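Local coordinates for NOL1/NOP2/sun family protein (Enterococcus faecium, PDB 3M4X) that probably methylates cytosine in ribosomal RNA, using an S-adenosylmethionine-dependent methyltransferase domain joined to a PUA-like RNA-binding domain, at residues Glu241-Ile246 / Ser268-Trp273; Glu258-Thr263 / Val297-Phe302; Lys324-Leu329 / Gly375-Asn380. All coordinates share one frame; numbering follows the deposited sequence.

Interaction 1: Glu241-Ile246 / Ser268-Trp273; sequences ENEEII and SGRSEW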
ATOM      1  N   GLU A 241      20.186 -12.609   3.038  1.00 42.46           N
ATOM      2  CA  GLU A 241      18.794 -12.179   3.186  1.00 42.27           C
ATOM      3  C   GLU A 241      17.908 -12.478   1.981  1.00 38.41           C
ATOM      4  O   GLU A 241      16.698 -12.303   2.040  1.00 32.65           O
ATOM      5  CB  GLU A 241      18.735 -10.689   3.505  1.00 38.75           C
ATOM      6  CG  GLU A 241      19.429 -10.349   4.795  1.00 42.79           C
ATOM      7  CD  GLU A 241      19.687  -8.886   4.926  1.00 53.58           C
ATOM      8  OE1 GLU A 241      20.834  -8.458   4.656  1.00 53.17           O
ATOM      9  OE2 GLU A 241      18.739  -8.159   5.287  1.00 60.74           O
ATOM     10  N   ASN A 242      18.522 -12.933   0.898  1.00 39.57           N
ATOM     11  CA  ASN A 242      17.816 -13.184  -0.342  1.00 37.25           C
ATOM     12  C   ASN A 242      17.825 -14.666  -0.721  1.00 36.57           C
ATOM     13  O   ASN A 242      16.946 -15.421  -0.301  1.00 43.50           O
ATOM     14  CB  ASN A 242      18.417 -12.333  -1.465  1.00 43.06           C
ATOM     15  CG  ASN A 242      18.350 -10.828  -1.172  1.00 47.05           C
ATOM     16  OD1 ASN A 242      19.063 -10.031  -1.787  1.00 47.16           O
ATOM     17  ND2 ASN A 242      17.497 -10.442  -0.232  1.00 43.15           N
ATOM     18  N   GLU A 243      18.801 -15.087  -1.520  1.00 34.79           N
ATOM     19  CA  GLU A 243      18.852 -16.488  -1.958  1.00 37.11           C
ATOM     20  C   GLU A 243      18.904 -17.486  -0.797  1.00 37.28           C
ATOM     21  O   GLU A 243      18.408 -18.604  -0.922  1.00 37.22           O
ATOM     22  CB  GLU A 243      20.047 -16.762  -2.885  1.00 32.79           C
ATOM     23  CG  GLU A 243      19.973 -16.125  -4.261  1.00 34.01           C
ATOM     24  CD  GLU A 243      20.516 -14.698  -4.285  1.00 42.29           C
ATOM     25  OE1 GLU A 243      20.830 -14.166  -3.200  1.00 44.92           O
ATOM     26  OE2 GLU A 243      20.620 -14.106  -5.388  1.00 39.43           O
ATOM     27  N   GLU A 244      19.528 -17.109   0.315  1.00 37.47           N
ATOM     28  CA  GLU A 244      19.657 -18.052   1.423  1.00 39.06           C
ATOM     29  C   GLU A 244      18.327 -18.187   2.163  1.00 41.71           C
ATOM     30  O   GLU A 244      17.982 -19.276   2.603  1.00 40.73           O
ATOM     31  CB  GLU A 244      20.809 -17.691   2.369  1.00 36.78           C
ATOM     32  CG  GLU A 244      22.190 -17.917   1.747  1.00 40.98           C
ATOM     33  CD  GLU A 244      23.347 -17.650   2.720  1.00 46.64           C
ATOM     34  OE1 GLU A 244      23.137 -17.756   3.944  1.00 51.79           O
ATOM     35  OE2 GLU A 244      24.467 -17.340   2.256  1.00 47.09           O
ATOM     36  N   ILE A 245      17.583 -17.084   2.265  1.00 40.56           N
ATOM     37  CA  ILE A 245      16.219 -17.108   2.793  1.00 41.38           C
ATOM     38  C   ILE A 245      15.272 -17.975   1.943  1.00 39.86           C
ATOM     39  O   ILE A 245      14.510 -18.781   2.479  1.00 40.13           O
ATOM     40  CB  ILE A 245      15.639 -15.685   2.923  1.00 42.64           C
ATOM     41  CG1 ILE A 245      16.211 -14.997   4.162  1.00 41.34           C
ATOM     42  CG2 ILE A 245      14.115 -15.734   3.030  1.00 41.83           C
ATOM     43  CD1 ILE A 245      15.999 -15.778   5.455  1.00 35.37           C
ATOM     44  N   ILE A 246      15.327 -17.816   0.620  1.00 33.77           N
ATOM     45  CA  ILE A 246      14.534 -18.656  -0.275  1.00 28.96           C
ATOM     46  C   ILE A 246      14.903 -20.152  -0.203  1.00 37.16           C
ATOM     47  O   ILE A 246      14.032 -21.017  -0.290  1.00 43.49           O
ATOM     48  CB  ILE A 246      14.609 -18.176  -1.734  1.00 32.48           C
ATOM     49  CG1 ILE A 246      14.331 -16.672  -1.817  1.00 30.77           C
ATOM     50  CG2 ILE A 246      13.606 -18.939  -2.587  1.00 32.57           C
ATOM     51  CD1 ILE A 246      12.987 -16.291  -1.249  1.00 30.69           C
ATOM     52  N   SER A 268      18.616 -11.657 -12.095  1.00 42.44           N
ATOM     53  CA  SER A 268      17.984 -12.798 -11.468  1.00 37.55           C
ATOM     54  C   SER A 268      18.745 -13.203 -10.218  1.00 39.21           C
ATOM     55  O   SER A 268      19.899 -12.830 -10.045  1.00 41.49           O
ATOM     56  CB  SER A 268      17.954 -13.954 -12.457  1.00 40.08           C
ATOM     57  OG  SER A 268      19.045 -14.818 -12.220  1.00 53.11           O
ATOM     58  N   GLY A 269      18.099 -13.950  -9.330  1.00 36.83           N
ATOM     59  CA  GLY A 269      18.806 -14.533  -8.204  1.00 35.33           C
ATOM     60  C   GLY A 269      19.914 -15.450  -8.718  1.00 42.05           C
ATOM     61  O   GLY A 269      19.840 -15.960  -9.836  1.00 41.44           O
ATOM     62  N   ARG A 270      20.950 -15.659  -7.911  1.00 44.21           N
ATOM     63  CA  ARG A 270      22.097 -16.457  -8.353  1.00 49.14           C
ATOM     64  C   ARG A 270      22.136 -17.801  -7.650  1.00 44.07           C
ATOM     65  O   ARG A 270      22.231 -17.860  -6.433  1.00 44.63           O
ATOM     66  CB  ARG A 270      23.404 -15.695  -8.121  1.00 52.06           C
ATOM     67  CG  ARG A 270      23.357 -14.259  -8.646  1.00 53.50           C
ATOM     68  CD  ARG A 270      24.752 -13.639  -8.737  1.00 53.13           C
ATOM     69  NE  ARG A 270      24.719 -12.337  -9.404  1.00 51.39           N
ATOM     70  CZ  ARG A 270      25.787 -11.707  -9.890  1.00 51.71           C
ATOM     71  NH1 ARG A 270      26.996 -12.258  -9.791  1.00 44.75           N
ATOM     72  NH2 ARG A 270      25.644 -10.522 -10.480  1.00 49.98           N
ATOM     73  N   SER A 271      22.049 -18.882  -8.414  1.00 41.90           N
ATOM     74  CA  SER A 271      22.005 -20.205  -7.810  1.00 48.11           C
ATOM     75  C   SER A 271      23.196 -20.436  -6.877  1.00 50.62           C
ATOM     76  O   SER A 271      23.049 -21.053  -5.820  1.00 49.58           O
ATOM     77  CB  SER A 271      21.944 -21.286  -8.884  1.00 48.77           C
ATOM     78  OG  SER A 271      23.096 -21.231  -9.702  1.00 57.90           O
ATOM     79  N   GLU A 272      24.371 -19.924  -7.247  1.00 46.29           N
ATOM     80  CA  GLU A 272      25.560 -20.138  -6.422  1.00 44.50           C
ATOM     81  C   GLU A 272      25.473 -19.423  -5.071  1.00 45.37           C
ATOM     82  O   GLU A 272      26.249 -19.703  -4.167  1.00 45.27           O
ATOM     83  CB  GLU A 272      26.851 -19.755  -7.166  1.00 49.33           C
ATOM     84  CG  GLU A 272      27.025 -18.254  -7.458  1.00 51.44           C
ATOM     85  CD  GLU A 272      26.396 -17.826  -8.777  1.00 54.14           C
ATOM     86  OE1 GLU A 272      25.536 -18.569  -9.303  1.00 58.87           O
ATOM     87  OE2 GLU A 272      26.765 -16.744  -9.292  1.00 56.07           O
ATOM     88  N   TRP A 273      24.519 -18.510  -4.921  1.00 45.24           N
ATOM     89  CA  TRP A 273      24.321 -17.864  -3.622  1.00 45.46           C
ATOM     90  C   TRP A 273      23.285 -18.569  -2.737  1.00 47.18           C
ATOM     91  O   TRP A 273      23.039 -18.155  -1.604  1.00 51.53           O
ATOM     92  CB  TRP A 273      23.965 -16.387  -3.794  1.00 42.54           C
ATOM     93  CG  TRP A 273      25.085 -15.585  -4.364  1.00 46.53           C
ATOM     94  CD1 TRP A 273      26.398 -15.967  -4.479  1.00 42.99           C
ATOM     95  CD2 TRP A 273      25.008 -14.255  -4.884  1.00 50.07           C
ATOM     96  NE1 TRP A 273      27.134 -14.960  -5.045  1.00 49.21           N
ATOM     97  CE2 TRP A 273      26.309 -13.895  -5.309  1.00 52.05           C
ATOM     98  CE3 TRP A 273      23.967 -13.332  -5.045  1.00 42.33           C
ATOM     99  CZ2 TRP A 273      26.599 -12.652  -5.879  1.00 51.19           C
ATOM    100  CZ3 TRP A 273      24.259 -12.093  -5.611  1.00 48.95           C
ATOM    101  CH2 TRP A 273      25.565 -11.768  -6.021  1.00 49.60           C
TER
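Glu-243 and Trp-273 bring the two backbones closest, their CA atoms 5.9 Å apart. Glu-243 opens the first turn of helix 243-252, where Ile-246 N already bonds back to Asn-242 O; residues 271-273 form a short 3-10 turn in the loop after strand 267-268, with Trp-273 N bonded to Arg-270 O. Between the segments, the backbone amide of Arg-270 donates to Glu-243 OE2 at 3.0 Å. The bond is nearly straight, 164° at the hydrogen, and arrives on the anti side of the carboxylate, somewhat out of its plane. A bend at chi2 (87°) folds the glutamate chain round so that its carboxylate reaches this N-H.

Both segments belong to the RsmB/F-type methyltransferase domain, of the Rossmann-like class: the helix follows the central strand 228-234, and the loop leads into strand 283-285 of the same sheet. From that strand Arg-284 forms a salt bridge with Glu-243 OE2, so one buried oxygen takes both a charged partner and a backbone amide, which should keep the glutamate ionised.

The same carboxylate stands at the edge of the Trp-273 indole, OE2 lying 3.5 Å from CE3, with the two planes almost perpendicular at 88°. Arg-270 CD rests over one face of that ring, offset toward its rim, while the guanidinium runs on to a salt bridge between NH2 and Glu-23. One residue further along the helix, Glu-244 adds a lighter touch, its CG 3.5 Å from Trp-273 O.

Interaction 2: Glu258-Thr263 / Val297-Phe302; sequences EEIPLT and VAKLTF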
ATOM      1  N   GLU A 258       8.332 -19.909  -7.939  1.00 37.29           N
ATOM      2  CA  GLU A 258       7.486 -19.673  -9.089  1.00 36.89           C
ATOM      3  C   GLU A 258       8.027 -18.557  -9.993  1.00 39.56           C
ATOM      4  O   GLU A 258       8.784 -17.672  -9.557  1.00 31.11           O
ATOM      5  CB  GLU A 258       6.074 -19.332  -8.601  1.00 40.26           C
ATOM      6  CG  GLU A 258       4.965 -20.062  -9.327  1.00 49.65           C
ATOM      7  CD  GLU A 258       4.820 -21.506  -8.902  1.00 53.58           C
ATOM      8  OE1 GLU A 258       5.104 -21.825  -7.731  1.00 55.08           O
ATOM      9  OE2 GLU A 258       4.407 -22.327  -9.746  1.00 59.96           O
ATOM     10  N   GLU A 259       7.625 -18.593 -11.257  1.00 41.21           N
ATOM     11  CA  GLU A 259       8.024 -17.561 -12.200  1.00 37.79           C
ATOM     12  C   GLU A 259       7.266 -16.270 -11.951  1.00 41.30           C
ATOM     13  O   GLU A 259       6.119 -16.285 -11.511  1.00 43.25           O
ATOM     14  CB  GLU A 259       7.804 -18.036 -13.626  1.00 42.09           C
ATOM     15  CG  GLU A 259       8.585 -19.297 -13.930  1.00 57.66           C
ATOM     16  CD  GLU A 259       8.780 -19.525 -15.414  1.00 73.20           C
ATOM     17  OE1 GLU A 259       7.895 -19.124 -16.206  1.00 75.92           O
ATOM     18  OE2 GLU A 259       9.822 -20.110 -15.789  1.00 78.62           O
ATOM     19  N   ILE A 260       7.933 -15.153 -12.214  1.00 41.89           N
ATOM     20  CA  ILE A 260       7.326 -13.839 -12.112  1.00 36.28           C
ATOM     21  C   ILE A 260       7.339 -13.208 -13.498  1.00 44.52           C
ATOM     22  O   ILE A 260       8.338 -12.617 -13.901  1.00 45.20           O
ATOM     23  CB  ILE A 260       8.118 -12.953 -11.144  1.00 39.12           C
ATOM     24  CG1 ILE A 260       8.114 -13.577  -9.739  1.00 30.44           C
ATOM     25  CG2 ILE A 260       7.551 -11.518 -11.146  1.00 38.40           C
ATOM     26  CD1 ILE A 260       9.061 -12.919  -8.734  1.00 25.47           C
ATOM     27  N   PRO A 261       6.242 -13.365 -14.251  1.00 49.30           N
ATOM     28  CA  PRO A 261       6.232 -12.840 -15.621  1.00 47.88           C
ATOM     29  C   PRO A 261       6.452 -11.331 -15.637  1.00 51.00           C
ATOM     30  O   PRO A 261       5.824 -10.597 -14.872  1.00 52.03           O
ATOM     31  CB  PRO A 261       4.824 -13.180 -16.123  1.00 50.83           C
ATOM     32  CG  PRO A 261       4.313 -14.251 -15.182  1.00 51.75           C
ATOM     33  CD  PRO A 261       4.948 -13.958 -13.866  1.00 49.34           C
ATOM     34  N   LEU A 262       7.355 -10.872 -16.494  1.00 55.65           N
ATOM     35  CA  LEU A 262       7.594  -9.442 -16.665  1.00 58.53           C
ATOM     36  C   LEU A 262       7.935  -9.103 -18.105  1.00 59.81           C
ATOM     37  O   LEU A 262       8.494  -9.926 -18.833  1.00 58.81           O
ATOM     38  CB  LEU A 262       8.725  -8.969 -15.762  1.00 58.74           C
ATOM     39  CG  LEU A 262       8.333  -8.588 -14.345  1.00 60.59           C
ATOM     40  CD1 LEU A 262       9.548  -8.039 -13.638  1.00 62.33           C
ATOM     41  CD2 LEU A 262       7.225  -7.560 -14.382  1.00 61.56           C
ATOM     42  N   THR A 263       7.588  -7.886 -18.510  1.00 63.87           N
ATOM     43  CA  THR A 263       7.968  -7.375 -19.817  1.00 65.45           C
ATOM     44  C   THR A 263       9.383  -6.836 -19.723  1.00 61.66           C
ATOM     45  O   THR A 263      10.248  -7.170 -20.529  1.00 61.25           O
ATOM     46  CB  THR A 263       7.039  -6.243 -20.270  1.00 67.38           C
ATOM     47  OG1 THR A 263       5.688  -6.713 -20.279  1.00 66.52           O
ATOM     48  CG2 THR A 263       7.425  -5.753 -21.675  1.00 69.55           C
ATOM     49  N   VAL A 297      13.210  -9.880  -5.101  1.00 31.42           N
ATOM     50  CA  VAL A 297      11.851 -10.394  -4.975  1.00 35.06           C
ATOM     51  C   VAL A 297      11.734 -11.852  -5.376  1.00 36.00           C
ATOM     52  O   VAL A 297      12.367 -12.291  -6.328  1.00 32.42           O
ATOM     53  CB  VAL A 297      10.823  -9.610  -5.825  1.00 40.20           C
ATOM     54  CG1 VAL A 297       9.415 -10.108  -5.505  1.00 36.07           C
ATOM     55  CG2 VAL A 297      10.907  -8.158  -5.519  1.00 49.83           C
ATOM     56  N   ALA A 298      10.891 -12.591  -4.659  1.00 37.64           N
ATOM     57  CA  ALA A 298      10.626 -13.987  -4.976  1.00 33.57           C
ATOM     58  C   ALA A 298       9.139 -14.302  -4.797  1.00 30.30           C
ATOM     59  O   ALA A 298       8.481 -13.776  -3.888  1.00 31.63           O
ATOM     60  CB  ALA A 298      11.490 -14.898  -4.092  1.00 35.19           C
ATOM     61  N   LYS A 299       8.597 -15.136  -5.676  1.00 33.93           N
ATOM     62  CA  LYS A 299       7.213 -15.597  -5.525  1.00 33.72           C
ATOM     63  C   LYS A 299       7.182 -17.112  -5.334  1.00 33.96           C
ATOM     64  O   LYS A 299       7.787 -17.844  -6.106  1.00 36.46           O
ATOM     65  CB  LYS A 299       6.358 -15.213  -6.734  1.00 36.46           C
ATOM     66  CG  LYS A 299       4.911 -15.670  -6.624  1.00 43.89           C
ATOM     67  CD  LYS A 299       4.026 -15.052  -7.713  1.00 45.30           C
ATOM     68  CE  LYS A 299       4.426 -15.562  -9.082  1.00 44.55           C
ATOM     69  NZ  LYS A 299       3.456 -15.215 -10.155  1.00 41.71           N
ATOM     70  N   LEU A 300       6.473 -17.577  -4.313  1.00 34.23           N
ATOM     71  CA  LEU A 300       6.388 -19.006  -4.024  1.00 37.44           C
ATOM     72  C   LEU A 300       4.951 -19.449  -3.846  1.00 38.58           C
ATOM     73  O   LEU A 300       4.098 -18.654  -3.464  1.00 33.66           O
ATOM     74  CB  LEU A 300       7.174 -19.344  -2.747  1.00 33.06           C
ATOM     75  CG  LEU A 300       8.654 -18.958  -2.835  1.00 36.99           C
ATOM     76  CD1 LEU A 300       8.924 -17.664  -2.057  1.00 33.12           C
ATOM     77  CD2 LEU A 300       9.537 -20.105  -2.336  1.00 35.32           C
ATOM     78  N   THR A 301       4.697 -20.726  -4.116  1.00 35.97           N
ATOM     79  CA  THR A 301       3.419 -21.331  -3.830  1.00 32.48           C
ATOM     80  C   THR A 301       3.549 -22.285  -2.643  1.00 38.14           C
ATOM     81  O   THR A 301       4.474 -23.096  -2.576  1.00 33.18           O
ATOM     82  CB  THR A 301       2.896 -22.115  -5.035  1.00 33.18           C
ATOM     83  OG1 THR A 301       2.671 -21.231  -6.136  1.00 26.89           O
ATOM     84  CG2 THR A 301       1.595 -22.799  -4.691  1.00 33.09           C
ATOM     85  N   PHE A 302       2.620 -22.181  -1.702  1.00 34.43           N
ATOM     86  CA  PHE A 302       2.583 -23.076  -0.551  1.00 34.72           C
ATOM     87  C   PHE A 302       1.639 -24.252  -0.825  1.00 37.21           C
ATOM     88  O   PHE A 302       0.508 -24.048  -1.257  1.00 30.87           O
ATOM     89  CB  PHE A 302       2.115 -22.286   0.676  1.00 33.33           C
ATOM     90  CG  PHE A 302       1.844 -23.120   1.885  1.00 35.55           C
ATOM     91  CD1 PHE A 302       2.886 -23.694   2.599  1.00 36.61           C
ATOM     92  CD2 PHE A 302       0.538 -23.320   2.321  1.00 37.71           C
ATOM     93  CE1 PHE A 302       2.638 -24.447   3.733  1.00 34.02           C
ATOM     94  CE2 PHE A 302       0.285 -24.082   3.437  1.00 38.97           C
ATOM     95  CZ  PHE A 302       1.339 -24.645   4.149  1.00 39.60           C
TER
HETATM   96  O   HOH W   1      10.224 -16.165  -7.779  1.00 35.26           O
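Glu-258 N donates to Lys-299 O at 2.8 Å, a direct backbone hydrogen bond with an N-H...O angle of 149°; further along the same strand Thr-301 makes a backbone bond with Thr-256. Past Glu-258 the chain of 258-263 diverges from strand 295-302, and a water fills in for the return bond: it lies 2.7 Å from Glu-258 O, to which it probably donates, and accepts from Lys-299 N at 2.9 Å. Both backbone groups of Glu-258 are thus tied to Lys-299, one directly and one through solvent.

The glutamate side chain, bent at chi2 (76°), turns toward Thr-301. There the threonine OG1 donates to Glu-258 OE1 at 3.0 Å, coming from above the carboxylate, 74° out of its plane. Each of these oxygens has a second partner, Thr-256 OG1 for OE1 and Gln-229 NE2 for the threonine OG1, so the polar cluster spans three neighbouring strands of the methyltransferase domain's central sheet.

Lys-299 reaches obliquely across the diverging loop. A kink at chi3 in an otherwise extended chain brings its end near Glu-259 O, with NZ 3.2 Å from that oxygen. The apolar stem is used as well: Lys-299 CB packs against Ile-260 CG1 at 3.8 Å, while Ile-260 CD1 lies near Lys-299 N and touches Val-297 CG1. Ala-100 of helix 95-101 also touches this isoleucine. The chemistry implies a place where direct pairing of the 258-263 chain with the strand gives way to a water-mediated link, backed by the lysine stem packed on Ile-260.

Interaction 3: Lys324-Leu329 / Gly375-Asn380; sequences KEQEKL and GDFKKN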
ATOM      1  N   LYS A 324     -31.408   2.486  16.720  1.00 71.89           N
ATOM      2  CA  LYS A 324     -32.633   2.674  15.934  1.00 71.38           C
ATOM      3  C   LYS A 324     -32.594   4.004  15.194  1.00 63.35           C
ATOM      4  O   LYS A 324     -32.966   4.101  14.022  1.00 57.42           O
ATOM      5  CB  LYS A 324     -33.874   2.679  16.841  1.00 81.83           C
ATOM      6  CG  LYS A 324     -34.102   1.425  17.673  1.00 89.48           C
ATOM      7  CD  LYS A 324     -35.310   1.614  18.598  1.00 92.74           C
ATOM      8  CE  LYS A 324     -35.502   0.418  19.518  1.00 95.25           C
ATOM      9  NZ  LYS A 324     -36.494   0.685  20.593  1.00 97.35           N
ATOM     10  N   GLU A 325     -32.173   5.037  15.912  1.00 62.33           N
ATOM     11  CA  GLU A 325     -32.088   6.380  15.371  1.00 64.29           C
ATOM     12  C   GLU A 325     -30.929   6.487  14.382  1.00 63.19           C
ATOM     13  O   GLU A 325     -31.009   7.213  13.387  1.00 63.03           O
ATOM     14  CB  GLU A 325     -31.904   7.371  16.517  1.00 73.98           C
ATOM     15  CG  GLU A 325     -31.407   8.736  16.095  1.00 84.94           C
ATOM     16  CD  GLU A 325     -31.461   9.737  17.229  1.00 96.99           C
ATOM     17  OE1 GLU A 325     -32.442   9.698  18.009  1.00103.42           O
ATOM     18  OE2 GLU A 325     -30.528  10.564  17.339  1.00 98.78           O
ATOM     19  N   GLN A 326     -29.856   5.751  14.662  1.00 56.66           N
ATOM     20  CA  GLN A 326     -28.689   5.733  13.792  1.00 52.19           C
ATOM     21  C   GLN A 326     -29.057   5.076  12.476  1.00 56.86           C
ATOM     22  O   GLN A 326     -28.653   5.534  11.404  1.00 57.19           O
ATOM     23  CB  GLN A 326     -27.530   4.994  14.464  1.00 46.65           C
ATOM     24  CG  GLN A 326     -26.863   5.806  15.552  1.00 45.84           C
ATOM     25  CD  GLN A 326     -25.856   5.008  16.358  1.00 56.03           C
ATOM     26  OE1 GLN A 326     -25.761   3.777  16.236  1.00 56.36           O
ATOM     27  NE2 GLN A 326     -25.095   5.707  17.195  1.00 59.35           N
ATOM     28  N   GLU A 327     -29.830   4.002  12.571  1.00 61.07           N
ATOM     29  CA  GLU A 327     -30.421   3.371  11.403  1.00 64.64           C
ATOM     30  C   GLU A 327     -31.171   4.412  10.589  1.00 63.72           C
ATOM     31  O   GLU A 327     -30.988   4.523   9.377  1.00 57.59           O
ATOM     32  CB  GLU A 327     -31.391   2.275  11.835  1.00 76.44           C
ATOM     33  CG  GLU A 327     -30.861   0.861  11.690  1.00 84.75           C
ATOM     34  CD  GLU A 327     -30.982   0.339  10.274  1.00 86.02           C
ATOM     35  OE1 GLU A 327     -31.406  -0.825  10.103  1.00 83.92           O
ATOM     36  OE2 GLU A 327     -30.664   1.099   9.332  1.00 87.81           O
ATOM     37  N   LYS A 328     -32.027   5.175  11.262  1.00 71.10           N
ATOM     38  CA  LYS A 328     -32.837   6.171  10.580  1.00 73.93           C
ATOM     39  C   LYS A 328     -31.926   7.191   9.927  1.00 67.02           C
ATOM     40  O   LYS A 328     -31.985   7.403   8.720  1.00 65.19           O
ATOM     41  CB  LYS A 328     -33.799   6.865  11.552  1.00 82.54           C
ATOM     42  CG  LYS A 328     -34.454   8.130  10.993  1.00 86.19           C
ATOM     43  CD  LYS A 328     -35.476   8.712  11.961  1.00 90.65           C
ATOM     44  CE  LYS A 328     -36.636   7.750  12.182  1.00 91.87           C
ATOM     45  NZ  LYS A 328     -37.484   8.150  13.339  1.00 92.56           N
ATOM     46  N   LEU A 329     -31.079   7.810  10.741  1.00 63.81           N
ATOM     47  CA  LEU A 329     -30.125   8.804  10.261  1.00 63.75           C
ATOM     48  C   LEU A 329     -29.358   8.375   8.994  1.00 55.93           C
ATOM     49  O   LEU A 329     -29.309   9.125   8.011  1.00 52.49           O
ATOM     50  CB  LEU A 329     -29.152   9.179  11.384  1.00 65.20           C
ATOM     51  CG  LEU A 329     -29.486  10.457  12.164  1.00 69.15           C
ATOM     52  CD1 LEU A 329     -30.972  10.582  12.386  1.00 69.09           C
ATOM     53  CD2 LEU A 329     -28.743  10.508  13.488  1.00 73.12           C
ATOM     54  N   GLY A 375     -18.920   7.597   7.913  1.00 38.89           N
ATOM     55  CA  GLY A 375     -19.142   8.881   8.550  1.00 40.06           C
ATOM     56  C   GLY A 375     -19.314   8.760  10.058  1.00 44.31           C
ATOM     57  O   GLY A 375     -19.142   7.677  10.627  1.00 37.39           O
ATOM     58  N   ASP A 376     -19.652   9.879  10.697  1.00 45.35           N
ATOM     59  CA  ASP A 376     -19.800   9.935  12.147  1.00 50.24           C
ATOM     60  C   ASP A 376     -21.173  10.439  12.547  1.00 55.65           C
ATOM     61  O   ASP A 376     -21.703  11.387  11.963  1.00 57.82           O
ATOM     62  CB  ASP A 376     -18.748  10.851  12.774  1.00 53.24           C
ATOM     63  CG  ASP A 376     -17.346  10.331  12.589  1.00 59.44           C
ATOM     64  OD1 ASP A 376     -17.203   9.102  12.451  1.00 64.75           O
ATOM     65  OD2 ASP A 376     -16.394  11.140  12.578  1.00 58.76           O
ATOM     66  N   PHE A 377     -21.738   9.801  13.560  1.00 60.12           N
ATOM     67  CA  PHE A 377     -22.963  10.284  14.159  1.00 60.99           C
ATOM     68  C   PHE A 377     -22.611  11.345  15.184  1.00 65.73           C
ATOM     69  O   PHE A 377     -21.606  11.235  15.886  1.00 62.22           O
ATOM     70  CB  PHE A 377     -23.700   9.141  14.838  1.00 54.54           C
ATOM     71  CG  PHE A 377     -24.153   8.063  13.896  1.00 47.63           C
ATOM     72  CD1 PHE A 377     -23.512   6.828  13.878  1.00 44.56           C
ATOM     73  CD2 PHE A 377     -25.235   8.273  13.048  1.00 40.19           C
ATOM     74  CE1 PHE A 377     -23.933   5.829  13.034  1.00 38.51           C
ATOM     75  CE2 PHE A 377     -25.666   7.277  12.198  1.00 37.16           C
ATOM     76  CZ  PHE A 377     -25.011   6.056  12.187  1.00 44.11           C
ATOM     77  N   LYS A 378     -23.429  12.386  15.257  1.00 74.14           N
ATOM     78  CA  LYS A 378     -23.265  13.387  16.298  1.00 82.17           C
ATOM     79  C   LYS A 378     -24.616  13.753  16.893  1.00 85.94           C
ATOM     80  O   LYS A 378     -25.541  12.935  16.908  1.00 82.42           O
ATOM     81  CB  LYS A 378     -22.533  14.623  15.765  1.00 81.32           C
ATOM     82  CG  LYS A 378     -21.084  14.350  15.388  1.00 83.38           C
ATOM     83  CD  LYS A 378     -20.279  15.628  15.267  1.00 88.27           C
ATOM     84  CE  LYS A 378     -18.830  15.328  14.916  1.00 93.01           C
ATOM     85  NZ  LYS A 378     -18.000  16.567  14.864  1.00 96.87           N
ATOM     86  N   LYS A 379     -24.721  14.979  17.389  1.00 91.86           N
ATOM     87  CA  LYS A 379     -25.965  15.476  17.961  1.00 97.95           C
ATOM     88  C   LYS A 379     -27.098  15.418  16.937  1.00 91.89           C
ATOM     89  O   LYS A 379     -27.198  16.274  16.055  1.00 87.67           O
ATOM     90  CB  LYS A 379     -25.756  16.903  18.473  1.00107.19           C
ATOM     91  CG  LYS A 379     -24.318  17.386  18.296  1.00111.80           C
ATOM     92  CD  LYS A 379     -23.945  18.486  19.276  1.00116.27           C
ATOM     93  CE  LYS A 379     -22.453  18.796  19.189  1.00117.24           C
ATOM     94  NZ  LYS A 379     -22.013  19.750  20.244  1.00118.92           N
ATOM     95  N   ASN A 380     -27.933  14.387  17.053  1.00 90.95           N
ATOM     96  CA  ASN A 380     -29.092  14.196  16.180  1.00 93.18           C
ATOM     97  C   ASN A 380     -28.770  14.202  14.685  1.00 88.62           C
ATOM     98  O   ASN A 380     -29.620  14.557  13.867  1.00 87.04           O
ATOM     99  CB  ASN A 380     -30.161  15.258  16.470  1.00100.97           C
ATOM    100  CG  ASN A 380     -30.539  15.324  17.938  1.00106.63           C
ATOM    101  OD1 ASN A 380     -30.435  14.336  18.666  1.00106.96           O
ATOM    102  ND2 ASN A 380     -30.983  16.497  18.380  1.00109.03           N
TER
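Glu-325, in the first turn of helix 324-336, reaches toward the turn that ends the 375-380 segment. Its extended chain, with CG anti to the backbone N (chi1 163°), brings OE2 to 4.0 Å from Asn-380 OD1; no hydrogen bond joins the segments here, and the two oxygens make only a loose approach at the surface.

Gln-326 carries the contact. Its CG sits squarely over the centre of the Phe-377 ring, 3.6 Å from the centroid and 1° off the normal, a textbook CH-pi contact. CB lies over CZ on the same face, and beyond CG the extended chain lays the amide almost flat on the ring, the planes only 13° apart and stacked, with NE2 3.8 Å from CD1. The far end is anchored as well: OE1 accepts from the backbone N of Thr-323, just before the segment, which should fix the amide's rotation. The backbone O of Gln-326 lies 3.5 Å from CE2 of the Phe-377 ring.

Here the helix packs on the four-stranded antiparallel sheet of the RsmF-type first C-terminal domain, and Phe-377 points from strand 372-378 into that interface. Val-347 of strand 344-348 touches both Gln-326 and Phe-377, while Phe-382 of strand 381-384 meets the phenylalanine edge-to-face.

A turn further on, Leu-329 approaches Phe-377 at its edge, CB 4.1 Å from CE2. Leu-329 CD2 instead lies 3.9 Å from Asn-380 C, against the backbone where the hairpin leaves strand 372-378 and turns back into strand 381-384.

Interactions 1 and 2 are neighbours within the methyltransferase domain, their centres 14 Å apart. They interleave along the chain and touch directly: Ile-246 CD1, on the helix of interaction 1, packs 3.5 Å from Ala-298 CB on the strand of interaction 2, and its CG2 reaches Leu-300 CD2. Helix 243-252 thus lies against strand 295-302. Interaction 3 belongs to the C-terminal part, on the other side of the chain's centre, with centres 56 Å from interaction 1 and 48 Å from interaction 2. Its nearest atoms stay about 36 Å from interaction 2, although helix 324-336 is the next regular element after strand 295-302.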